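Local coordinates for xylose isomerase-like TIM barrel (Anabaena variabilis ATCC 29413, PDB 2QW5), which probably acts as a sugar or sugar phosphate isomerase or epimerase, and binds zinc and D-xylose within a TIM barrel, at residues G47-I52 with L243-V248; I84-G89 with D116-L121; D167-Y172 with V178-E183. One frame throughout, in Å; residues are numbered along the deposited sequence. Where two conformers were deposited one is given.

Interaction 1: G47-I52 with L243-V248; sequences GFEFPI and LHYVQV. With ZN (zinc ion), chain D.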
loop_
_atom_site.group_PDB
_atom_site.type_symbol
_atom_site.label_atom_id
_atom_site.label_comp_id
_atom_site.label_asym_id
_atom_site.label_seq_id
_atom_site.Cartn_x
_atom_site.Cartn_y
_atom_site.Cartn_z
ATOM N N GLY A 47 26.872 -5.979 -28.668
ATOM C CA GLY A 47 26.427 -6.896 -27.635
ATOM C C GLY A 47 25.178 -6.416 -26.920
ATOM O O GLY A 47 24.764 -5.272 -27.073
ATOM N N PHE A 48 24.586 -7.315 -26.137
ATOM C CA PHE A 48 23.260 -7.055 -25.489
ATOM C C PHE A 48 23.209 -7.514 -24.068
ATOM O O PHE A 48 23.829 -8.506 -23.779
ATOM C CB PHE A 48 22.178 -7.725 -26.339
ATOM C CG PHE A 48 22.207 -7.249 -27.748
ATOM C CD1 PHE A 48 21.520 -6.096 -28.126
ATOM C CD2 PHE A 48 23.046 -7.850 -28.659
ATOM C CE1 PHE A 48 21.627 -5.594 -29.444
ATOM C CE2 PHE A 48 23.182 -7.352 -29.978
ATOM C CZ PHE A 48 22.469 -6.225 -30.364
ATOM N N GLU A 49 22.527 -6.780 -23.176
ATOM C CA GLU A 49 22.379 -7.219 -21.793
ATOM C C GLU A 49 21.030 -7.881 -21.738
ATOM O O GLU A 49 20.024 -7.262 -22.057
ATOM C CB GLU A 49 22.354 -6.119 -20.718
ATOM C CG GLU A 49 23.327 -5.014 -20.813
ATOM C CD GLU A 49 23.374 -4.213 -19.485
ATOM O OE1 GLU A 49 22.390 -4.211 -18.677
ATOM O OE2 GLU A 49 24.410 -3.596 -19.266
ATOM N N PHE A 50 21.024 -9.121 -21.312
ATOM C CA PHE A 50 19.823 -9.934 -21.126
ATOM C C PHE A 50 19.498 -10.023 -19.652
ATOM O O PHE A 50 20.319 -10.547 -18.891
ATOM C CB PHE A 50 20.096 -11.343 -21.640
ATOM C CG PHE A 50 19.936 -11.521 -23.133
ATOM C CD1 PHE A 50 19.825 -10.449 -24.032
ATOM C CD2 PHE A 50 20.013 -12.824 -23.644
ATOM C CE1 PHE A 50 19.670 -10.690 -25.408
ATOM C CE2 PHE A 50 19.894 -13.062 -25.000
ATOM C CZ PHE A 50 19.728 -12.004 -25.882
ATOM N N PRO A 51 18.327 -9.466 -19.232
ATOM C CA PRO A 51 17.893 -9.748 -17.869
ATOM C C PRO A 51 17.502 -11.215 -17.759
ATOM O O PRO A 51 16.921 -11.754 -18.689
ATOM C CB PRO A 51 16.667 -8.843 -17.673
ATOM C CG PRO A 51 16.137 -8.590 -19.066
ATOM C CD PRO A 51 17.383 -8.551 -19.921
ATOM N N ILE A 52 17.879 -11.875 -16.656
ATOM C CA ILE A 52 17.486 -13.259 -16.418
ATOM C C ILE A 52 16.399 -13.250 -15.364
ATOM O O ILE A 52 16.675 -12.999 -14.154
ATOM C CB ILE A 52 18.662 -14.194 -16.037
ATOM C CG1 ILE A 52 19.762 -14.135 -17.128
ATOM C CG2 ILE A 52 18.177 -15.658 -15.755
ATOM C CD1 ILE A 52 19.329 -14.501 -18.576
ATOM N N LEU A 243 36.884 -3.332 -11.448
ATOM C CA LEU A 243 36.030 -2.509 -12.300
ATOM C C LEU A 243 35.700 -3.372 -13.484
ATOM O O LEU A 243 36.330 -3.295 -14.507
ATOM C CB LEU A 243 36.679 -1.168 -12.662
ATOM C CG LEU A 243 35.881 -0.125 -13.485
ATOM C CD1 LEU A 243 34.435 -0.027 -13.129
ATOM C CD2 LEU A 243 36.533 1.228 -13.307
ATOM N N HIS A 244 34.665 -4.199 -13.317
ATOM C CA HIS A 244 34.290 -5.180 -14.320
ATOM C C HIS A 244 33.396 -4.721 -15.441
ATOM O O HIS A 244 33.313 -5.404 -16.468
ATOM C CB HIS A 244 33.654 -6.389 -13.643
ATOM C CG HIS A 244 34.556 -7.079 -12.660
ATOM N ND1 HIS A 244 35.924 -7.137 -12.819
ATOM C CD2 HIS A 244 34.274 -7.835 -11.579
ATOM C CE1 HIS A 244 36.443 -7.852 -11.836
ATOM N NE2 HIS A 244 35.463 -8.303 -11.081
ATOM N N TYR A 245 32.678 -3.616 -15.254
ATOM C CA TYR A 245 31.665 -3.209 -16.244
ATOM C C TYR A 245 31.244 -1.771 -16.051
ATOM O O TYR A 245 31.378 -1.240 -14.962
ATOM C CB TYR A 245 30.462 -4.122 -16.067
ATOM C CG TYR A 245 29.450 -4.199 -17.196
ATOM C CD1 TYR A 245 29.820 -4.510 -18.511
ATOM C CD2 TYR A 245 28.093 -4.108 -16.918
ATOM C CE1 TYR A 245 28.831 -4.694 -19.526
ATOM C CE2 TYR A 245 27.121 -4.276 -17.920
ATOM C CZ TYR A 245 27.489 -4.563 -19.198
ATOM O OH TYR A 245 26.509 -4.693 -20.144
ATOM N N VAL A 246 30.697 -1.158 -17.100
ATOM C CA VAL A 246 30.301 0.265 -17.083
ATOM C C VAL A 246 29.033 0.419 -17.920
ATOM O O VAL A 246 28.973 -0.126 -19.026
ATOM C CB VAL A 246 31.400 1.193 -17.661
ATOM C CG1 VAL A 246 30.894 2.635 -17.816
ATOM C CG2 VAL A 246 32.635 1.208 -16.782
ATOM N N GLN A 247 28.046 1.136 -17.356
ATOM C CA GLN A 247 26.780 1.439 -17.997
ATOM C C GLN A 247 26.553 2.954 -18.114
ATOM O O GLN A 247 26.839 3.718 -17.175
ATOM C CB GLN A 247 25.636 0.823 -17.237
ATOM C CG GLN A 247 25.641 -0.651 -17.200
ATOM C CD GLN A 247 24.439 -1.161 -16.468
ATOM O OE1 GLN A 247 24.113 -0.675 -15.393
ATOM N NE2 GLN A 247 23.730 -2.106 -17.074
ATOM N N VAL A 248 26.096 3.392 -19.292
ATOM C CA VAL A 248 25.748 4.791 -19.533
ATOM C C VAL A 248 24.224 4.810 -19.594
ATOM O O VAL A 248 23.596 4.051 -20.367
ATOM C CB VAL A 248 26.420 5.424 -20.781
ATOM C CG1 VAL A 248 27.925 5.629 -20.475
ATOM C CG2 VAL A 248 26.183 4.584 -22.044
HETATM ZN ZN ZN D . 22.020 -0.254 -14.316
HETATM O O HOH W 1 20.187 -0.060 -13.467
#
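A buried polar contact spans the interior of the TIM barrel, joining E49 on strand 47-51 to Y245 and Q247 on strand 243-248. The two strands are not neighbours in the sheet, and the nearest CA atoms, those of E49 and Q247, are 10.4 Å apart, so side chains bridge the gap. A single carboxylate oxygen receives both donors. The Y245 hydroxyl gives its hydrogen to OE2 of E49, with OH and OE2 2.5 Å apart; it arrives on the anti side, 30° out of the carboxylate plane. NE2 of Q247 takes the syn lone pair of the same OE2 at 2.7 Å, with an N-H...O angle of 162°, carboxylate and amide being almost coplanar (12°). The other end of that amide binds the metal, OE1 of Q247 lying 2.4 Å from the zinc ion, so metal and glutamate together fix which way the amide is flipped. E49 is thus a second-shell residue positioning a zinc ligand; E183, D216 and E281 complete the protein part of the site. Around the contact, E49 and Y245 pack on A279 of strand 278-280, M127 of strand 125-128 lies against all three side chains, and V214 of strand 211-216 touches Y245 and Q247.

Interaction 2: I84-G89 with D116-L121; sequences ISTNVG and DITAAL. With XLS (D-xylose), chain C.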
loop_
_atom_site.group_PDB
_atom_site.type_symbol
_atom_site.label_atom_id
_atom_site.label_comp_id
_atom_site.label_asym_id
_atom_site.label_seq_id
_atom_site.Cartn_x
_atom_site.Cartn_y
_atom_site.Cartn_z
ATOM N N ILE A 84 26.832 -11.364 -25.028
ATOM C CA ILE A 84 25.750 -11.168 -24.088
ATOM C C ILE A 84 26.344 -10.994 -22.707
ATOM O O ILE A 84 27.267 -11.712 -22.359
ATOM C CB ILE A 84 24.852 -12.407 -24.028
ATOM C CG1 ILE A 84 24.232 -12.737 -25.405
ATOM C CG2 ILE A 84 23.722 -12.282 -22.956
ATOM C CD1 ILE A 84 23.364 -11.686 -25.952
ATOM N N SER A 85 25.855 -9.981 -21.990
ATOM C CA SER A 85 26.050 -9.821 -20.541
ATOM C C SER A 85 24.655 -10.075 -19.911
ATOM O O SER A 85 23.634 -10.009 -20.588
ATOM C CB SER A 85 26.596 -8.448 -20.210
ATOM O OG SER A 85 25.700 -7.432 -20.601
ATOM N N THR A 86 24.616 -10.418 -18.633
ATOM C CA THR A 86 23.362 -10.687 -17.950
ATOM C C THR A 86 23.128 -9.739 -16.782
ATOM O O THR A 86 24.093 -9.252 -16.151
ATOM C CB THR A 86 23.256 -12.135 -17.440
ATOM O OG1 THR A 86 24.290 -12.367 -16.468
ATOM C CG2 THR A 86 23.348 -13.090 -18.536
ATOM N N ASN A 87 21.847 -9.467 -16.540
ATOM C CA ASN A 87 21.380 -8.692 -15.414
ATOM C C ASN A 87 20.581 -9.657 -14.510
ATOM O O ASN A 87 19.587 -10.266 -14.922
ATOM C CB ASN A 87 20.557 -7.498 -15.850
ATOM C CG ASN A 87 20.226 -6.590 -14.718
ATOM O OD1 ASN A 87 19.426 -6.936 -13.870
ATOM N ND2 ASN A 87 20.806 -5.405 -14.720
ATOM N N VAL A 88 21.046 -9.781 -13.284
ATOM C CA VAL A 88 20.517 -10.722 -12.321
ATOM C C VAL A 88 20.407 -10.040 -10.978
ATOM O O VAL A 88 21.326 -9.349 -10.575
ATOM C CB VAL A 88 21.434 -11.985 -12.172
ATOM C CG1 VAL A 88 20.955 -12.847 -11.046
ATOM C CG2 VAL A 88 21.435 -12.827 -13.489
ATOM N N GLY A 89 19.297 -10.271 -10.300
ATOM C CA GLY A 89 19.063 -9.715 -8.974
ATOM C C GLY A 89 18.697 -10.735 -7.937
ATOM O O GLY A 89 18.020 -11.721 -8.227
ATOM N N ASP A 116 25.766 -20.059 -14.266
ATOM C CA ASP A 116 25.717 -21.100 -15.316
ATOM C C ASP A 116 25.014 -20.647 -16.572
ATOM O O ASP A 116 25.490 -20.895 -17.679
ATOM C CB ASP A 116 25.014 -22.380 -14.850
ATOM C CG ASP A 116 25.780 -23.140 -13.766
ATOM O OD1 ASP A 116 26.982 -22.889 -13.566
ATOM O OD2 ASP A 116 25.162 -24.038 -13.154
ATOM N N ILE A 117 23.869 -19.984 -16.399
ATOM C CA ILE A 117 23.105 -19.420 -17.548
ATOM C C ILE A 117 23.936 -18.355 -18.308
ATOM O O ILE A 117 23.923 -18.277 -19.543
ATOM C CB ILE A 117 21.764 -18.783 -17.010
ATOM C CG1 ILE A 117 20.806 -19.886 -16.543
ATOM C CG2 ILE A 117 21.138 -17.798 -18.005
ATOM C CD1 ILE A 117 19.571 -19.327 -15.818
ATOM N N THR A 118 24.636 -17.502 -17.555
ATOM C CA THR A 118 25.501 -16.460 -18.146
ATOM C C THR A 118 26.523 -17.111 -19.064
ATOM O O THR A 118 26.597 -16.741 -20.236
ATOM C CB THR A 118 26.201 -15.587 -17.060
ATOM O OG1 THR A 118 25.188 -14.994 -16.271
ATOM C CG2 THR A 118 27.067 -14.458 -17.706
ATOM N N ALA A 119 27.199 -18.128 -18.553
ATOM C CA ALA A 119 28.203 -18.881 -19.306
ATOM C C ALA A 119 27.582 -19.567 -20.525
ATOM O O ALA A 119 28.149 -19.487 -21.623
ATOM C CB ALA A 119 28.902 -19.890 -18.385
ATOM N N ALA A 120 26.398 -20.186 -20.366
ATOM C CA ALA A 120 25.692 -20.878 -21.491
ATOM C C ALA A 120 25.350 -19.927 -22.599
ATOM O O ALA A 120 25.297 -20.326 -23.765
ATOM C CB ALA A 120 24.423 -21.647 -21.000
ATOM N N LEU A 121 25.132 -18.653 -22.243
ATOM C CA LEU A 121 24.934 -17.568 -23.224
ATOM C C LEU A 121 26.253 -17.011 -23.783
ATOM O O LEU A 121 26.237 -16.003 -24.487
ATOM C CB LEU A 121 24.081 -16.434 -22.606
ATOM C CG LEU A 121 22.606 -16.732 -22.310
ATOM C CD1 LEU A 121 21.949 -15.686 -21.449
ATOM C CD2 LEU A 121 21.852 -16.831 -23.614
HETATM C C1 XLS C . 17.850 -1.489 -12.157
HETATM C C2 XLS C . 18.222 -2.910 -11.752
HETATM C C3 XLS C . 17.007 -3.903 -11.711
HETATM C C4 XLS C . 17.327 -5.305 -12.190
HETATM O O1 XLS C . 18.444 -0.292 -11.639
HETATM O O2 XLS C . 19.324 -3.402 -12.515
HETATM O O3 XLS C . 15.811 -3.558 -12.411
HETATM O O4 XLS C . 18.469 -5.750 -11.517
HETATM O O HOH W 2 28.065 -13.979 -25.257
#
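I84 begins the contact of strand 83-87 with the end of helix 101-120, where it meets L121, the first residue to leave the helical conformation. Its methyl CG2 packs against CD1 of L121 at 4.1 Å, while CB and CG1 lie near the L121 carbonyl oxygen. One water joins the two backbones: it accepts from I84 N at 2.9 Å and donates to L121 O at 2.8 Å. The same carbonyl, just past the helix end, also takes a hydrogen bond from R71 of helix 60-76. S85 turns the other way, into the barrel, where its hydroxyl bonds to Y245.

T86 again faces the helix. Its OG1 stands between the backbone N and the carbonyl carbon (chi1 63°), and from there it donates to OG1 of T118, 2.8 Å away. T118 passes its own hydrogen to the R114 carbonyl one helical turn earlier, which makes a short relay from strand to helix backbone. The methyl CG2 of T86 meets CD1 of L121 at 4.1 Å. A valine in place of T86 would probably leave the T118 hydroxyl without the hydrogen it accepts, burying an oxygen beside a methyl group.

N87 points inward once more, and with CG anti to its N (chi1 -172°) the amide reaches D-xylose: OD1 accepts from the sugar O4 at 2.8 Å, and ND2 makes a weak bond to O2.

The chemistry is divided between the two sides of one strand of a beta-alpha-beta unit: methyl packing around a satisfied hydroxyl pair holds the outer helix, while the inner side is given over to polar groups, one of which binds sugar.

Interaction 3: D167-Y172 with V178-E183; sequences DKLGEY and VKLAIE. With ZN (zinc ion), chain D.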
loop_
_atom_site.group_PDB
_atom_site.type_symbol
_atom_site.label_atom_id
_atom_site.label_comp_id
_atom_site.label_asym_id
_atom_site.label_seq_id
_atom_site.Cartn_x
_atom_site.Cartn_y
_atom_site.Cartn_z
ATOM N N ASP A 167 31.704 -14.393 -1.597
ATOM C CA ASP A 167 33.079 -14.876 -1.767
ATOM C C ASP A 167 33.009 -16.261 -2.445
ATOM O O ASP A 167 33.703 -16.514 -3.452
ATOM C CB ASP A 167 33.813 -14.928 -0.394
ATOM C CG ASP A 167 35.211 -14.318 -0.421
ATOM O OD1 ASP A 167 35.863 -14.282 -1.488
ATOM O OD2 ASP A 167 35.664 -13.845 0.668
ATOM N N LYS A 168 32.128 -17.135 -1.929
ATOM C CA LYS A 168 31.935 -18.489 -2.484
ATOM C C LYS A 168 31.419 -18.445 -3.933
ATOM O O LYS A 168 31.874 -19.193 -4.823
ATOM C CB LYS A 168 31.008 -19.354 -1.611
ATOM C CG LYS A 168 31.636 -19.857 -0.297
ATOM C CD LYS A 168 32.802 -20.835 -0.536
ATOM C CE LYS A 168 33.424 -21.350 0.763
ATOM N NZ LYS A 168 34.163 -20.287 1.484
ATOM N N LEU A 169 30.509 -17.526 -4.188
ATOM C CA LEU A 169 30.005 -17.315 -5.568
ATOM C C LEU A 169 31.137 -16.827 -6.482
ATOM O O LEU A 169 31.175 -17.211 -7.644
ATOM C CB LEU A 169 28.839 -16.292 -5.583
ATOM C CG LEU A 169 28.133 -16.049 -6.945
ATOM C CD1 LEU A 169 27.384 -17.302 -7.358
ATOM C CD2 LEU A 169 27.199 -14.865 -6.848
ATOM N N GLY A 170 32.047 -15.981 -5.980
ATOM C CA GLY A 170 33.211 -15.508 -6.774
ATOM C C GLY A 170 34.138 -16.664 -7.187
ATOM O O GLY A 170 34.530 -16.809 -8.352
ATOM N N GLU A 171 34.473 -17.515 -6.223
ATOM C CA GLU A 171 35.295 -18.731 -6.496
ATOM C C GLU A 171 34.657 -19.607 -7.552
ATOM O O GLU A 171 35.334 -20.046 -8.462
ATOM C CB GLU A 171 35.488 -19.534 -5.239
ATOM C CG GLU A 171 36.373 -18.781 -4.255
ATOM C CD GLU A 171 36.448 -19.422 -2.874
ATOM O OE1 GLU A 171 35.849 -20.494 -2.631
ATOM O OE2 GLU A 171 37.103 -18.818 -2.007
ATOM N N TYR A 172 33.354 -19.830 -7.430
ATOM C CA TYR A 172 32.581 -20.540 -8.463
ATOM C C TYR A 172 32.591 -19.830 -9.824
ATOM O O TYR A 172 32.884 -20.484 -10.825
ATOM C CB TYR A 172 31.161 -20.757 -7.994
ATOM C CG TYR A 172 30.325 -21.564 -8.973
ATOM C CD1 TYR A 172 30.476 -22.949 -9.050
ATOM C CD2 TYR A 172 29.425 -20.951 -9.854
ATOM C CE1 TYR A 172 29.748 -23.705 -9.966
ATOM C CE2 TYR A 172 28.688 -21.715 -10.779
ATOM C CZ TYR A 172 28.839 -23.089 -10.809
ATOM O OH TYR A 172 28.153 -23.894 -11.684
ATOM N N VAL A 178 33.145 -16.014 -15.517
ATOM C CA VAL A 178 32.105 -14.979 -15.466
ATOM C C VAL A 178 32.518 -13.987 -14.403
ATOM O O VAL A 178 32.707 -14.361 -13.231
ATOM C CB VAL A 178 30.729 -15.586 -15.102
ATOM C CG1 VAL A 178 29.700 -14.467 -14.787
ATOM C CG2 VAL A 178 30.279 -16.590 -16.203
ATOM N N LYS A 179 32.734 -12.738 -14.791
ATOM C CA LYS A 179 33.077 -11.710 -13.783
ATOM C C LYS A 179 31.758 -11.319 -13.149
ATOM O O LYS A 179 30.770 -11.185 -13.867
ATOM C CB LYS A 179 33.720 -10.488 -14.443
ATOM C CG LYS A 179 35.057 -10.694 -15.131
ATOM C CD LYS A 179 36.164 -10.909 -14.175
ATOM C CE LYS A 179 37.494 -10.946 -14.937
ATOM N NZ LYS A 179 38.517 -11.616 -14.098
ATOM N N LEU A 180 31.739 -11.118 -11.826
ATOM C CA LEU A 180 30.516 -10.709 -11.105
ATOM C C LEU A 180 30.590 -9.198 -10.865
ATOM O O LEU A 180 31.470 -8.767 -10.154
ATOM C CB LEU A 180 30.391 -11.469 -9.773
ATOM C CG LEU A 180 30.186 -13.004 -9.863
ATOM C CD1 LEU A 180 30.406 -13.661 -8.506
ATOM C CD2 LEU A 180 28.807 -13.356 -10.432
ATOM N N ALA A 181 29.662 -8.419 -11.429
ATOM C CA ALA A 181 29.654 -6.929 -11.326
ATOM C C ALA A 181 28.463 -6.463 -10.516
ATOM O O ALA A 181 27.383 -6.314 -11.057
ATOM C CB ALA A 181 29.661 -6.300 -12.703
ATOM N N ILE A 182 28.676 -6.250 -9.197
ATOM C CA ILE A 182 27.649 -5.777 -8.266
ATOM C C ILE A 182 27.365 -4.304 -8.539
ATOM O O ILE A 182 28.281 -3.512 -8.744
ATOM C CB ILE A 182 28.046 -5.936 -6.778
ATOM C CG1 ILE A 182 28.386 -7.389 -6.418
ATOM C CG2 ILE A 182 26.890 -5.479 -5.856
ATOM C CD1 ILE A 182 29.038 -7.574 -4.962
ATOM N N GLU A 183 26.086 -3.935 -8.507
ATOM C CA GLU A 183 25.650 -2.596 -8.884
ATOM C C GLU A 183 25.191 -1.731 -7.698
ATOM O O GLU A 183 24.276 -2.121 -6.979
ATOM C CB GLU A 183 24.495 -2.729 -9.901
ATOM C CG GLU A 183 24.118 -1.398 -10.569
ATOM C CD GLU A 183 22.948 -1.512 -11.523
ATOM O OE1 GLU A 183 22.211 -2.535 -11.437
ATOM O OE2 GLU A 183 22.789 -0.548 -12.344
HETATM ZN ZN ZN D . 22.020 -0.254 -14.316
HETATM O O HOH W 1 20.187 -0.060 -13.467
#
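The peptide group that links L169 to G170 is the flat surface on which L180 rests. CD1 of L180 lies over one face of it, 3.7 Å from L169 O and 3.8 Å from G170 CA, and nearly equidistant from the carbonyl carbon and the next nitrogen. Beside the peptide, the same methyl runs against the leucine branch, with CD1 of L180 3.6 Å from CG of L169 and 3.8 Å from its CD2. L169 has CG anti to its N (chi1 -175°), which swings the branch towards the strand although its CB does not point there. Helix 148-176 leads through a short turn into strand 179-182, and the contact closes this alpha-to-beta step of the TIM barrel, the helix lying outside the sheet. L169 continues into L108, L111 and V115 of helix 101-120, while L180 is flanked by M126 and V211 of the adjoining strands. Just beyond the strand, E183 extends into the barrel, far from the leucines, and its OE2 binds the zinc at 2.1 Å. Its other oxygen, OE1, is hydrogen-bonded to O2 of the bound D-xylose.

How the interactions relate
The three contacts illustrate how a TIM barrel separates scaffold from site. Interaction 1 crosses the barrel interior, whereas interactions 2 and 3 fasten helices 101-120 and 148-176 to the outside of strands 83-87 and 179-182. Along the chain, interaction 2 closes before interaction 3 opens, and both are nested in the long loop that interaction 1 closes. Their centres lie about 10 Å (1 and 2), 14 Å (1 and 3) and 12 Å (2 and 3) apart. Interactions 1 and 2 meet through neighbouring strands 47-51 and 83-87; interactions 1 and 3 share the zinc and a water bound to it; and a probable D116-Y172 hydrogen bond links the helices of 2 and 3.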